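Long-range contacts in transcriptional regulator, LYSR family (Neisseria meningitidis, PDB 4AB6), which probably binds promoter DNA to activate or repress methionine-biosynthesis genes as a MetR-like regulator, seen here as its regulatory domain alone: residues E9-V14 and E38-S43; G51-H56 and A187-D192; A87-L92 and A148-I153. The protein carries 2 engineered substitutions. One frame throughout, in Å; residues are numbered along the deposited sequence.

Contact 1. Residues E9-V14 and E38-S43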
ATOM      1  N   GLU A   9      -1.502  -9.276 -25.050  1.00 53.41           N
ATOM      2  CA  GLU A   9      -0.978  -8.739 -23.788  1.00 51.13           C
ATOM      3  C   GLU A   9      -1.898  -7.749 -23.086  1.00 51.57           C
ATOM      4  O   GLU A   9      -2.614  -6.991 -23.745  1.00 51.20           O
ATOM      5  CB  GLU A   9       0.450  -8.181 -23.936  1.00 52.29           C
ATOM      6  CG  GLU A   9       0.576  -6.913 -24.762  1.00 63.28           C
ATOM      7  CD  GLU A   9       1.932  -6.229 -24.718  1.00 85.30           C
ATOM      8  OE1 GLU A   9       2.818  -6.693 -23.964  1.00 75.03           O
ATOM      9  OE2 GLU A   9       2.106  -5.220 -25.440  1.00 83.46           O
ATOM     10  N   LEU A  10      -1.872  -7.762 -21.737  1.00 45.98           N
ATOM     11  CA  LEU A  10      -2.690  -6.893 -20.895  1.00 44.00           C
ATOM     12  C   LEU A  10      -1.843  -6.120 -19.888  1.00 45.91           C
ATOM     13  O   LEU A  10      -1.550  -6.633 -18.801  1.00 45.47           O
ATOM     14  CB  LEU A  10      -3.772  -7.713 -20.159  1.00 44.61           C
ATOM     15  CG  LEU A  10      -5.210  -7.161 -20.126  1.00 49.50           C
ATOM     16  CD1 LEU A  10      -6.096  -8.038 -19.273  1.00 50.47           C
ATOM     17  CD2 LEU A  10      -5.270  -5.744 -19.587  1.00 49.13           C
ATOM     18  N   ARG A  11      -1.474  -4.877 -20.245  1.00 40.89           N
ATOM     19  CA  ARG A  11      -0.723  -3.967 -19.384  1.00 38.77           C
ATOM     20  C   ARG A  11      -1.749  -3.019 -18.766  1.00 40.33           C
ATOM     21  O   ARG A  11      -2.343  -2.203 -19.477  1.00 40.45           O
ATOM     22  CB  ARG A  11       0.340  -3.193 -20.177  1.00 40.25           C
ATOM     23  CG  ARG A  11       1.370  -4.081 -20.871  1.00 49.58           C
ATOM     24  CD  ARG A  11       2.162  -3.297 -21.907  1.00 51.70           C
ATOM     25  NE  ARG A  11       1.334  -2.900 -23.048  1.00 54.73           N
ATOM     26  CZ  ARG A  11       1.736  -2.091 -24.022  1.00 66.81           C
ATOM     27  NH1 ARG A  11       2.959  -1.580 -24.006  1.00 53.97           N
ATOM     28  NH2 ARG A  11       0.915  -1.784 -25.019  1.00 50.57           N
ATOM     29  N   ILE A  12      -2.020  -3.186 -17.465  1.00 35.76           N
ATOM     30  CA  ILE A  12      -3.030  -2.407 -16.743  1.00 35.61           C
ATOM     31  C   ILE A  12      -2.471  -1.114 -16.153  1.00 41.15           C
ATOM     32  O   ILE A  12      -1.492  -1.152 -15.401  1.00 39.72           O
ATOM     33  CB  ILE A  12      -3.804  -3.263 -15.686  1.00 38.44           C
ATOM     34  CG1 ILE A  12      -4.261  -4.616 -16.265  1.00 39.65           C
ATOM     35  CG2 ILE A  12      -5.004  -2.496 -15.114  1.00 38.52           C
ATOM     36  CD1 ILE A  12      -4.244  -5.751 -15.301  1.00 46.71           C
ATOM     37  N   ALA A  13      -3.120   0.024 -16.496  1.00 40.48           N
ATOM     38  CA  ALA A  13      -2.830   1.377 -16.000  1.00 41.04           C
ATOM     39  C   ALA A  13      -3.956   1.744 -15.052  1.00 46.02           C
ATOM     40  O   ALA A  13      -5.131   1.568 -15.378  1.00 46.33           O
ATOM     41  CB  ALA A  13      -2.776   2.377 -17.142  1.00 42.63           C
ATOM     42  N   VAL A  14      -3.601   2.196 -13.854  1.00 42.84           N
ATOM     43  CA  VAL A  14      -4.596   2.475 -12.830  1.00 42.45           C
ATOM     44  C   VAL A  14      -4.440   3.852 -12.181  1.00 47.85           C
ATOM     45  O   VAL A  14      -3.360   4.197 -11.681  1.00 48.84           O
ATOM     46  CB  VAL A  14      -4.760   1.254 -11.864  1.00 45.43           C
ATOM     47  CG1 VAL A  14      -3.488   0.408 -11.775  1.00 45.29           C
ATOM     48  CG2 VAL A  14      -5.232   1.655 -10.488  1.00 44.82           C
ATOM     49  N   GLU A  38      -0.290 -11.990 -21.745  1.00 54.68           N
ATOM     50  CA  GLU A  38       0.804 -11.544 -20.882  1.00 52.90           C
ATOM     51  C   GLU A  38       0.344 -10.361 -20.008  1.00 52.20           C
ATOM     52  O   GLU A  38       0.208  -9.236 -20.500  1.00 50.39           O
ATOM     53  CB  GLU A  38       2.052 -11.175 -21.719  1.00 55.17           C
ATOM     54  CG  GLU A  38       2.686 -12.338 -22.473  1.00 71.04           C
ATOM     55  CD  GLU A  38       3.659 -13.214 -21.707  1.00 98.60           C
ATOM     56  OE1 GLU A  38       4.426 -12.659 -20.889  1.00 89.90           O
ATOM     57  OE2 GLU A  38       3.705 -14.441 -21.973  1.00100.34           O
ATOM     58  N   LEU A  39       0.074 -10.627 -18.720  1.00 47.10           N
ATOM     59  CA  LEU A  39      -0.379  -9.612 -17.769  1.00 44.69           C
ATOM     60  C   LEU A  39       0.753  -8.730 -17.230  1.00 49.14           C
ATOM     61  O   LEU A  39       1.886  -9.201 -17.088  1.00 50.57           O
ATOM     62  CB  LEU A  39      -1.134 -10.262 -16.596  1.00 44.21           C
ATOM     63  CG  LEU A  39      -2.635 -10.492 -16.765  1.00 48.71           C
ATOM     64  CD1 LEU A  39      -3.156 -11.327 -15.638  1.00 48.54           C
ATOM     65  CD2 LEU A  39      -3.411  -9.186 -16.756  1.00 50.89           C
ATOM     66  N   ASP A  40       0.435  -7.452 -16.907  1.00 44.62           N
ATOM     67  CA  ASP A  40       1.359  -6.454 -16.351  1.00 44.15           C
ATOM     68  C   ASP A  40       0.611  -5.249 -15.763  1.00 47.37           C
ATOM     69  O   ASP A  40      -0.515  -4.960 -16.172  1.00 47.76           O
ATOM     70  CB  ASP A  40       2.348  -5.966 -17.434  1.00 46.99           C
ATOM     71  CG  ASP A  40       3.598  -5.266 -16.923  1.00 55.95           C
ATOM     72  OD1 ASP A  40       3.869  -5.341 -15.699  1.00 55.36           O
ATOM     73  OD2 ASP A  40       4.326  -4.675 -17.749  1.00 62.12           O
ATOM     74  N   ILE A  41       1.244  -4.550 -14.803  1.00 43.34           N
ATOM     75  CA  ILE A  41       0.719  -3.330 -14.178  1.00 42.57           C
ATOM     76  C   ILE A  41       1.699  -2.210 -14.540  1.00 51.26           C
ATOM     77  O   ILE A  41       2.907  -2.382 -14.370  1.00 51.72           O
ATOM     78  CB  ILE A  41       0.528  -3.441 -12.634  1.00 43.86           C
ATOM     79  CG1 ILE A  41      -0.202  -4.719 -12.224  1.00 42.94           C
ATOM     80  CG2 ILE A  41      -0.195  -2.207 -12.087  1.00 44.12           C
ATOM     81  CD1 ILE A  41       0.391  -5.359 -11.053  1.00 43.98           C
ATOM     82  N   VAL A  42       1.197  -1.088 -15.071  1.00 51.36           N
ATOM     83  CA  VAL A  42       2.088   0.004 -15.435  1.00 53.38           C
ATOM     84  C   VAL A  42       2.222   1.006 -14.289  1.00 61.09           C
ATOM     85  O   VAL A  42       1.240   1.594 -13.828  1.00 59.85           O
ATOM     86  CB  VAL A  42       1.983   0.543 -16.883  1.00 57.66           C
ATOM     87  CG1 VAL A  42       2.062  -0.605 -17.899  1.00 58.11           C
ATOM     88  CG2 VAL A  42       0.724   1.358 -17.092  1.00 57.10           C
ATOM     89  N   SER A  43       3.381   0.840 -13.619  1.00 60.76           N
ATOM     90  CA  SER A  43       3.868   1.523 -12.419  1.00 61.08           C
ATOM     91  C   SER A  43       5.390   1.714 -12.534  1.00 63.72           C
ATOM     92  O   SER A  43       6.056   0.969 -13.267  1.00 62.85           O
ATOM     93  CB  SER A  43       3.552   0.687 -11.178  1.00 65.57           C
ATOM     94  OG  SER A  43       4.357  -0.481 -11.072  1.00 73.38           O
TER

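Contact 2. Residues G51-H56 and A187-D192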
ATOM      1  N   GLY A  51      -3.635   8.656 -21.342  1.00 44.80           N
ATOM      2  CA  GLY A  51      -2.462   9.098 -22.086  1.00 43.87           C
ATOM      3  C   GLY A  51      -1.516   7.955 -22.417  1.00 45.66           C
ATOM      4  O   GLY A  51      -0.965   7.916 -23.521  1.00 46.43           O
ATOM      5  N   LEU A  52      -1.340   6.996 -21.478  1.00 39.56           N
ATOM      6  CA  LEU A  52      -0.493   5.813 -21.660  1.00 38.53           C
ATOM      7  C   LEU A  52      -1.088   4.851 -22.691  1.00 41.81           C
ATOM      8  O   LEU A  52      -0.335   4.131 -23.353  1.00 42.06           O
ATOM      9  CB  LEU A  52      -0.234   5.088 -20.328  1.00 37.52           C
ATOM     10  CG  LEU A  52       0.663   5.787 -19.294  1.00 41.51           C
ATOM     11  CD1 LEU A  52       0.570   5.094 -17.956  1.00 39.99           C
ATOM     12  CD2 LEU A  52       2.118   5.826 -19.739  1.00 45.45           C
ATOM     13  N   LEU A  53      -2.435   4.877 -22.847  1.00 37.32           N
ATOM     14  CA  LEU A  53      -3.170   4.070 -23.831  1.00 36.83           C
ATOM     15  C   LEU A  53      -2.810   4.549 -25.226  1.00 42.43           C
ATOM     16  O   LEU A  53      -2.506   3.744 -26.104  1.00 43.69           O
ATOM     17  CB  LEU A  53      -4.697   4.184 -23.636  1.00 36.34           C
ATOM     18  CG  LEU A  53      -5.357   3.331 -22.561  1.00 38.47           C
ATOM     19  CD1 LEU A  53      -6.785   3.734 -22.386  1.00 38.65           C
ATOM     20  CD2 LEU A  53      -5.313   1.864 -22.913  1.00 40.45           C
ATOM     21  N   LEU A  54      -2.810   5.866 -25.408  1.00 39.21           N
ATOM     22  CA  LEU A  54      -2.495   6.547 -26.662  1.00 40.59           C
ATOM     23  C   LEU A  54      -1.033   6.409 -27.052  1.00 44.89           C
ATOM     24  O   LEU A  54      -0.723   6.370 -28.240  1.00 45.86           O
ATOM     25  CB  LEU A  54      -2.911   8.030 -26.584  1.00 41.32           C
ATOM     26  CG  LEU A  54      -4.416   8.291 -26.378  1.00 46.03           C
ATOM     27  CD1 LEU A  54      -4.675   9.744 -26.119  1.00 47.36           C
ATOM     28  CD2 LEU A  54      -5.255   7.792 -27.563  1.00 49.30           C
ATOM     29  N   GLN A  55      -0.143   6.305 -26.047  1.00 41.10           N
ATOM     30  CA  GLN A  55       1.302   6.125 -26.217  1.00 41.10           C
ATOM     31  C   GLN A  55       1.683   4.641 -26.398  1.00 47.06           C
ATOM     32  O   GLN A  55       2.863   4.344 -26.588  1.00 48.06           O
ATOM     33  CB  GLN A  55       2.053   6.728 -25.026  1.00 40.99           C
ATOM     34  CG  GLN A  55       2.095   8.261 -25.016  1.00 51.70           C
ATOM     35  CD  GLN A  55       2.630   8.825 -23.716  1.00 76.77           C
ATOM     36  OE1 GLN A  55       2.092   9.783 -23.153  1.00 73.09           O
ATOM     37  NE2 GLN A  55       3.702   8.243 -23.192  1.00 73.82           N
ATOM     38  N   HIS A  56       0.682   3.722 -26.352  1.00 43.85           N
ATOM     39  CA  HIS A  56       0.830   2.264 -26.477  1.00 43.77           C
ATOM     40  C   HIS A  56       1.731   1.676 -25.379  1.00 48.49           C
ATOM     41  O   HIS A  56       2.503   0.742 -25.615  1.00 50.00           O
ATOM     42  CB  HIS A  56       1.272   1.844 -27.893  1.00 45.92           C
ATOM     43  CG  HIS A  56       0.203   1.997 -28.927  1.00 50.08           C
ATOM     44  ND1 HIS A  56      -0.442   0.896 -29.458  1.00 52.62           N
ATOM     45  CD2 HIS A  56      -0.289   3.116 -29.509  1.00 51.96           C
ATOM     46  CE1 HIS A  56      -1.304   1.377 -30.336  1.00 52.86           C
ATOM     47  NE2 HIS A  56      -1.249   2.709 -30.398  1.00 53.00           N
ATOM     48  N   ALA A 187     -11.016   1.878 -19.665  1.00 41.10           N
ATOM     49  CA  ALA A 187     -10.723   2.451 -20.974  1.00 41.24           C
ATOM     50  C   ALA A 187      -9.715   1.629 -21.747  1.00 41.97           C
ATOM     51  O   ALA A 187      -8.752   1.127 -21.181  1.00 39.82           O
ATOM     52  CB  ALA A 187     -10.219   3.877 -20.821  1.00 42.08           C
ATOM     53  N   ILE A 188      -9.953   1.492 -23.049  1.00 38.97           N
ATOM     54  CA  ILE A 188      -9.122   0.752 -24.002  1.00 38.23           C
ATOM     55  C   ILE A 188      -9.133   1.501 -25.346  1.00 42.44           C
ATOM     56  O   ILE A 188     -10.035   2.316 -25.587  1.00 43.32           O
ATOM     57  CB  ILE A 188      -9.596  -0.731 -24.185  1.00 42.45           C
ATOM     58  CG1 ILE A 188     -11.069  -0.828 -24.662  1.00 45.23           C
ATOM     59  CG2 ILE A 188      -9.343  -1.588 -22.941  1.00 42.66           C
ATOM     60  CD1 ILE A 188     -11.397  -2.110 -25.418  1.00 58.65           C
ATOM     61  N   ARG A 189      -8.153   1.217 -26.219  1.00 38.07           N
ATOM     62  CA  ARG A 189      -8.099   1.819 -27.552  1.00 38.72           C
ATOM     63  C   ARG A 189      -9.198   1.206 -28.410  1.00 45.46           C
ATOM     64  O   ARG A 189      -9.492   0.018 -28.276  1.00 45.57           O
ATOM     65  CB  ARG A 189      -6.741   1.582 -28.223  1.00 36.10           C
ATOM     66  CG  ARG A 189      -5.571   2.313 -27.557  1.00 36.85           C
ATOM     67  CD  ARG A 189      -4.255   2.025 -28.250  1.00 33.52           C
ATOM     68  NE  ARG A 189      -3.876   0.611 -28.177  1.00 37.83           N
ATOM     69  CZ  ARG A 189      -3.175   0.076 -27.185  1.00 48.40           C
ATOM     70  NH1 ARG A 189      -2.770   0.828 -26.169  1.00 28.13           N
ATOM     71  NH2 ARG A 189      -2.872  -1.213 -27.199  1.00 42.27           N
ATOM     72  N   THR A 190      -9.796   2.020 -29.299  1.00 44.05           N
ATOM     73  CA  THR A 190     -10.868   1.614 -30.217  1.00 46.30           C
ATOM     74  C   THR A 190     -10.499   0.358 -31.036  1.00 52.65           C
ATOM     75  O   THR A 190     -11.339  -0.523 -31.212  1.00 53.46           O
ATOM     76  CB  THR A 190     -11.352   2.820 -31.042  1.00 49.94           C
ATOM     77  OG1 THR A 190     -10.236   3.575 -31.535  1.00 43.03           O
ATOM     78  CG2 THR A 190     -12.270   3.744 -30.244  1.00 48.85           C
ATOM     79  N   GLU A 191      -9.225   0.271 -31.473  1.00 49.71           N
ATOM     80  CA  GLU A 191      -8.628  -0.842 -32.230  1.00 50.58           C
ATOM     81  C   GLU A 191      -8.699  -2.189 -31.492  1.00 54.79           C
ATOM     82  O   GLU A 191      -8.794  -3.229 -32.137  1.00 57.29           O
ATOM     83  CB  GLU A 191      -7.165  -0.523 -32.637  1.00 51.12           C
ATOM     84  CG  GLU A 191      -6.417   0.374 -31.659  1.00 60.65           C
ATOM     85  CD  GLU A 191      -4.900   0.380 -31.720  1.00 83.49           C
ATOM     86  OE1 GLU A 191      -4.284  -0.667 -31.412  1.00 75.70           O
ATOM     87  OE2 GLU A 191      -4.327   1.462 -31.981  1.00 79.04           O
ATOM     88  N   ASP A 192      -8.655  -2.162 -30.154  1.00 49.07           N
ATOM     89  CA  ASP A 192      -8.688  -3.338 -29.286  1.00 48.28           C
ATOM     90  C   ASP A 192     -10.099  -3.718 -28.789  1.00 53.36           C
ATOM     91  O   ASP A 192     -10.224  -4.581 -27.914  1.00 52.04           O
ATOM     92  CB  ASP A 192      -7.709  -3.142 -28.107  1.00 47.11           C
ATOM     93  CG  ASP A 192      -6.275  -2.808 -28.490  1.00 55.15           C
ATOM     94  OD1 ASP A 192      -5.827  -3.255 -29.563  1.00 58.26           O
ATOM     95  OD2 ASP A 192      -5.593  -2.132 -27.698  1.00 58.87           O
TER
HETATM   96  O   HOH W   1      -2.870   3.708 -32.625  1.00 35.11           O

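Contact 3. Residues A87-L92 and A148-I153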
ATOM      1  N   ALA A  87     -10.702  11.689  13.053  1.00 72.25           N
ATOM      2  CA  ALA A  87     -10.583  10.982  14.330  1.00 72.80           C
ATOM      3  C   ALA A  87     -11.876  11.207  15.129  1.00 81.25           C
ATOM      4  O   ALA A  87     -12.516  12.244  14.929  1.00 83.65           O
ATOM      5  CB  ALA A  87      -9.389  11.517  15.102  1.00 74.74           C
ATOM      6  N   PRO A  88     -12.327  10.275  16.009  1.00 78.69           N
ATOM      7  CA  PRO A  88     -13.581  10.528  16.750  1.00 81.70           C
ATOM      8  C   PRO A  88     -13.556  11.827  17.564  1.00 89.96           C
ATOM      9  O   PRO A  88     -14.580  12.505  17.659  1.00 91.67           O
ATOM     10  CB  PRO A  88     -13.731   9.291  17.641  1.00 82.95           C
ATOM     11  CG  PRO A  88     -12.904   8.234  16.978  1.00 83.58           C
ATOM     12  CD  PRO A  88     -11.743   8.971  16.383  1.00 78.16           C
ATOM     13  N   ASP A  89     -12.354  12.187  18.079  1.00 88.43           N
ATOM     14  CA  ASP A  89     -12.071  13.382  18.879  1.00 93.04           C
ATOM     15  C   ASP A  89     -11.635  14.623  18.060  1.00 99.73           C
ATOM     16  O   ASP A  89     -10.969  15.518  18.587  1.00102.47           O
ATOM     17  CB  ASP A  89     -11.082  13.049  20.024  1.00 95.78           C
ATOM     18  CG  ASP A  89      -9.653  12.729  19.613  1.00106.19           C
ATOM     19  OD1 ASP A  89      -9.466  12.049  18.576  1.00110.28           O
ATOM     20  OD2 ASP A  89      -8.723  13.122  20.351  1.00108.87           O
ATOM     21  N   HIS A  90     -12.034  14.674  16.777  1.00 95.01           N
ATOM     22  CA  HIS A  90     -11.797  15.794  15.856  1.00 95.57           C
ATOM     23  C   HIS A  90     -13.074  16.651  15.781  1.00102.19           C
ATOM     24  O   HIS A  90     -14.168  16.080  15.772  1.00102.15           O
ATOM     25  CB  HIS A  90     -11.412  15.265  14.467  1.00 92.78           C
ATOM     26  CG  HIS A  90     -10.924  16.317  13.516  1.00 97.04           C
ATOM     27  ND1 HIS A  90      -9.596  16.690  13.477  1.00 98.70           N
ATOM     28  CD2 HIS A  90     -11.608  17.039  12.599  1.00 99.74           C
ATOM     29  CE1 HIS A  90      -9.509  17.622  12.543  1.00 98.68           C
ATOM     30  NE2 HIS A  90     -10.695  17.866  11.987  1.00 99.65           N
ATOM     31  N   PRO A  91     -12.982  18.014  15.713  1.00101.15           N
ATOM     32  CA  PRO A  91     -14.207  18.845  15.664  1.00103.96           C
ATOM     33  C   PRO A  91     -15.168  18.588  14.497  1.00105.07           C
ATOM     34  O   PRO A  91     -16.320  19.022  14.556  1.00107.43           O
ATOM     35  CB  PRO A  91     -13.667  20.282  15.632  1.00108.94           C
ATOM     36  CG  PRO A  91     -12.287  20.195  16.166  1.00112.72           C
ATOM     37  CD  PRO A  91     -11.770  18.862  15.725  1.00103.56           C
ATOM     38  N   LEU A  92     -14.703  17.891  13.446  1.00 96.69           N
ATOM     39  CA  LEU A  92     -15.526  17.576  12.282  1.00 94.62           C
ATOM     40  C   LEU A  92     -16.460  16.383  12.490  1.00 96.55           C
ATOM     41  O   LEU A  92     -17.410  16.218  11.719  1.00 95.54           O
ATOM     42  CB  LEU A  92     -14.665  17.428  11.018  1.00 91.13           C
ATOM     43  CG  LEU A  92     -14.200  18.734  10.394  1.00 97.42           C
ATOM     44  CD1 LEU A  92     -13.010  18.509   9.488  1.00 94.20           C
ATOM     45  CD2 LEU A  92     -15.331  19.412   9.644  1.00102.24           C
ATOM     46  N   ALA A 148      -6.490   9.187  12.368  1.00 61.75           N
ATOM     47  CA  ALA A 148      -6.806   8.760  13.740  1.00 63.38           C
ATOM     48  C   ALA A 148      -5.958   9.484  14.794  1.00 70.54           C
ATOM     49  O   ALA A 148      -6.456   9.756  15.886  1.00 72.77           O
ATOM     50  CB  ALA A 148      -6.626   7.255  13.873  1.00 62.27           C
ATOM     51  N   SER A 149      -4.702   9.825  14.447  1.00 67.32           N
ATOM     52  CA  SER A 149      -3.747  10.518  15.318  1.00 69.97           C
ATOM     53  C   SER A 149      -3.865  12.056  15.255  1.00 75.38           C
ATOM     54  O   SER A 149      -3.016  12.769  15.805  1.00 77.13           O
ATOM     55  CB  SER A 149      -2.326  10.081  14.978  1.00 73.40           C
ATOM     56  OG  SER A 149      -2.199   8.669  15.082  1.00 82.46           O
ATOM     57  N   ARG A 150      -4.943  12.554  14.606  1.00 71.40           N
ATOM     58  CA  ARG A 150      -5.259  13.973  14.403  1.00 73.95           C
ATOM     59  C   ARG A 150      -4.186  14.744  13.603  1.00 78.45           C
ATOM     60  O   ARG A 150      -3.911  15.913  13.884  1.00 81.45           O
ATOM     61  CB  ARG A 150      -5.634  14.670  15.725  1.00 78.73           C
ATOM     62  CG  ARG A 150      -6.954  14.203  16.328  1.00 89.78           C
ATOM     63  CD  ARG A 150      -7.441  15.024  17.507  1.00102.09           C
ATOM     64  NE  ARG A 150      -7.200  16.461  17.375  1.00115.25           N
ATOM     65  CZ  ARG A 150      -7.103  17.306  18.405  1.00135.34           C
ATOM     66  NH1 ARG A 150      -7.225  16.862  19.654  1.00126.76           N
ATOM     67  NH2 ARG A 150      -6.872  18.596  18.195  1.00123.61           N
ATOM     68  N   ARG A 151      -3.602  14.084  12.583  1.00 72.07           N
ATOM     69  CA  ARG A 151      -2.596  14.688  11.704  1.00 71.75           C
ATOM     70  C   ARG A 151      -3.254  15.376  10.513  1.00 74.72           C
ATOM     71  O   ARG A 151      -2.596  16.109   9.773  1.00 75.28           O
ATOM     72  CB  ARG A 151      -1.546  13.658  11.238  1.00 69.55           C
ATOM     73  CG  ARG A 151      -0.728  13.009  12.356  1.00 79.02           C
ATOM     74  CD  ARG A 151       0.150  14.005  13.088  1.00 90.47           C
ATOM     75  NE  ARG A 151      -0.517  14.519  14.278  1.00104.29           N
ATOM     76  CZ  ARG A 151       0.078  15.231  15.229  1.00120.37           C
ATOM     77  NH1 ARG A 151       1.371  15.508  15.151  1.00108.88           N
ATOM     78  NH2 ARG A 151      -0.619  15.665  16.272  1.00105.57           N
ATOM     79  N   GLY A 152      -4.549  15.137  10.359  1.00 69.42           N
ATOM     80  CA  GLY A 152      -5.349  15.715   9.293  1.00 68.72           C
ATOM     81  C   GLY A 152      -6.583  14.895   8.986  1.00 70.07           C
ATOM     82  O   GLY A 152      -6.892  13.932   9.690  1.00 69.01           O
ATOM     83  N   ILE A 153      -7.303  15.297   7.942  1.00 66.07           N
ATOM     84  CA  ILE A 153      -8.519  14.640   7.472  1.00 64.59           C
ATOM     85  C   ILE A 153      -8.289  14.082   6.058  1.00 65.60           C
ATOM     86  O   ILE A 153      -7.279  14.409   5.422  1.00 64.10           O
ATOM     87  CB  ILE A 153      -9.776  15.553   7.595  1.00 70.90           C
ATOM     88  CG1 ILE A 153      -9.643  16.844   6.743  1.00 73.24           C
ATOM     89  CG2 ILE A 153     -10.089  15.859   9.068  1.00 74.35           C
ATOM     90  CD1 ILE A 153     -10.940  17.581   6.516  1.00 84.87           C
TER

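Contact 1. Residues E9-V14 and E38-S43
Leu10 and Leu39 run alongside each other from the same face of the sheet, with CD2 of Leu39 resting 3.7 Å from CB of Leu10. That methyl has a second neighbour: CD1 of Ile12 reaches CD2 of Leu39 at 3.8 Å, the isoleucine slanting across the leucine. Farther along the same face, Val14 CG1 approaches Ile41 CG2. Phe30 and Met24 of helix 20-33 and Phe201 of helix 196-212 cover this apolar side.

The backbones beneath run parallel, with Leu10 and Ile12 each using both N and O. Ile12 N donates to Asp40 O at 2.7 Å, almost straight at 174°, whereas Asp40 N reaches Leu10 O at a bent 132°. These are the two strands of a beta-alpha-beta unit, linked through helix 20-33, in the LysR regulatory domain, whose fold belongs to the periplasmic-binding-protein clan.

On the other face Arg11, Asp40, Ala13 and Val42 meet through carbon. Val42 divides its branches, CG1 going to Arg11 CB at 3.9 Å and CG2 to Ala13 CB at 3.6 Å. Arg11 CG passes Asp40 CB at 4.0 Å, and from there the charged ends part. Arg11, its chain bent at chi3 (-68°), takes its guanidinium to Asp59 and the carbonyl of His56. Glu9 OE2 sits over a face of that group, 3.4 Å from Arg11 NE, an attraction of charges with no N-H aimed at the oxygen. Asp40 and Glu38 instead form salt bridges with Arg135 and Arg151 of the second subunit.

Contact 2. Residues G51-H56 and A187-D192
The carbonyl oxygen of Leu53 is gripped twice: Arg189 NH1 donates to Leu53 O at 2.9 Å, and His56 N to the same oxygen at 3.2 Å. The arginine bond has an N-H...O angle of 153° and arrives in the carbonyl plane, on a lone pair. His56, with positive phi, closes helix 49-54 in a Schellman motif, and Arg189, at the end of strand 180-189, bonds to a carbonyl of that last turn.

The arginine chain bends at chi3 (-63°) and is turned again at chi4, which lays the guanidinium face against the His56 ring, centres 4.1 Å apart and planes 22° from parallel. ND1 lies over the middle of the guanidinium, while Arg189 CD makes a CH-pi contact with the ring face. Glu191 faces the histidine from across the gap, its OE2 near the ring edge. A water 2.9 Å from His56 NE2 donates to Glu191 OE2 at 2.8 Å. Leu53 CD1 also packs on Ala187 CB at 3.8 Å, joining helix 49-54 to strand 180-189 through carbon.

The other nitrogens of Arg189 are engaged too. NH2 forms a salt bridge with Asp192 OD2 at 2.9 Å, NE a longer one with Glu191 OE1 at 3.5 Å, and outside partners are Asp59 for NH2 and the Ala58 carbonyl for NH1. With three carboxylates around it, this guanidinium is fixed in rotation and almost certainly stays charged; a cation stacked on His56 would tend to disfavour a protonated ring, while the nearby Glu191 would pull the other way.

Contact 3. Residues A87-L92 and A148-I153
Ile153 packs against both His90 and Leu92, joining the loop after strand 72-86 to the stretch that follows helix 140-148. Each side has a turn: residues 87 to 90 form a type I beta turn, and Arg150, with positive phi, is the C-prime residue of the Schellman motif that ends the helix. The tight half is the Ile153 end. Ile153 CG2 sits over a face of the His90 ring, a CH-pi contact 4.0 Å from the centroid, and Ile153 CD1 meets Leu92 CD1 at 3.7 Å, the two side chains set roughly perpendicular. Cys86 and Phe103 add to the apolar surroundings, and Ala87 CB rests 3.5 Å from Ala148 O.

Toward solvent the fit is looser. Arg150 lays its CG along Ala87 CB, then, bent at chi3 (38°), carries its guanidinium past Asp89 with the carboxylate plane turned 83° from it. Opposite charges lie near each other, beyond salt-bridge distance, and may attract weakly; Asp89 OD2 is paired with Arg31 of the second subunit. The methylene Arg150 CD lies 3.7 Å from Asp89 OD2, and Arg150 NH1 is 4.1 Å from Asp89 OD2.

Overall arrangement
Contacts 1 and 2 lie on the same side of the chain's centre, about 12 Å apart between centres, and both reach the same mixed sheet. They touch where Val42 packs on Leu52, and they share Asp59, which pairs with Arg11 and Arg189. Contact 3 is at the far side, about 37 Å and 41 Å, centre to centre, from contacts 1 and 2. Contact 1 is a parallel strand pair, partly buried, with an apolar face under helices and a polar one reaching the second subunit; contact 2 is a charge network on a buried arginine, with His56 and Glu191 at its exposed edge; contact 3 is loop packing with a solvent-side rim. Contact 1 of one subunit meets contact 3 of the other, Glu38 pairing with Arg151 of the second subunit.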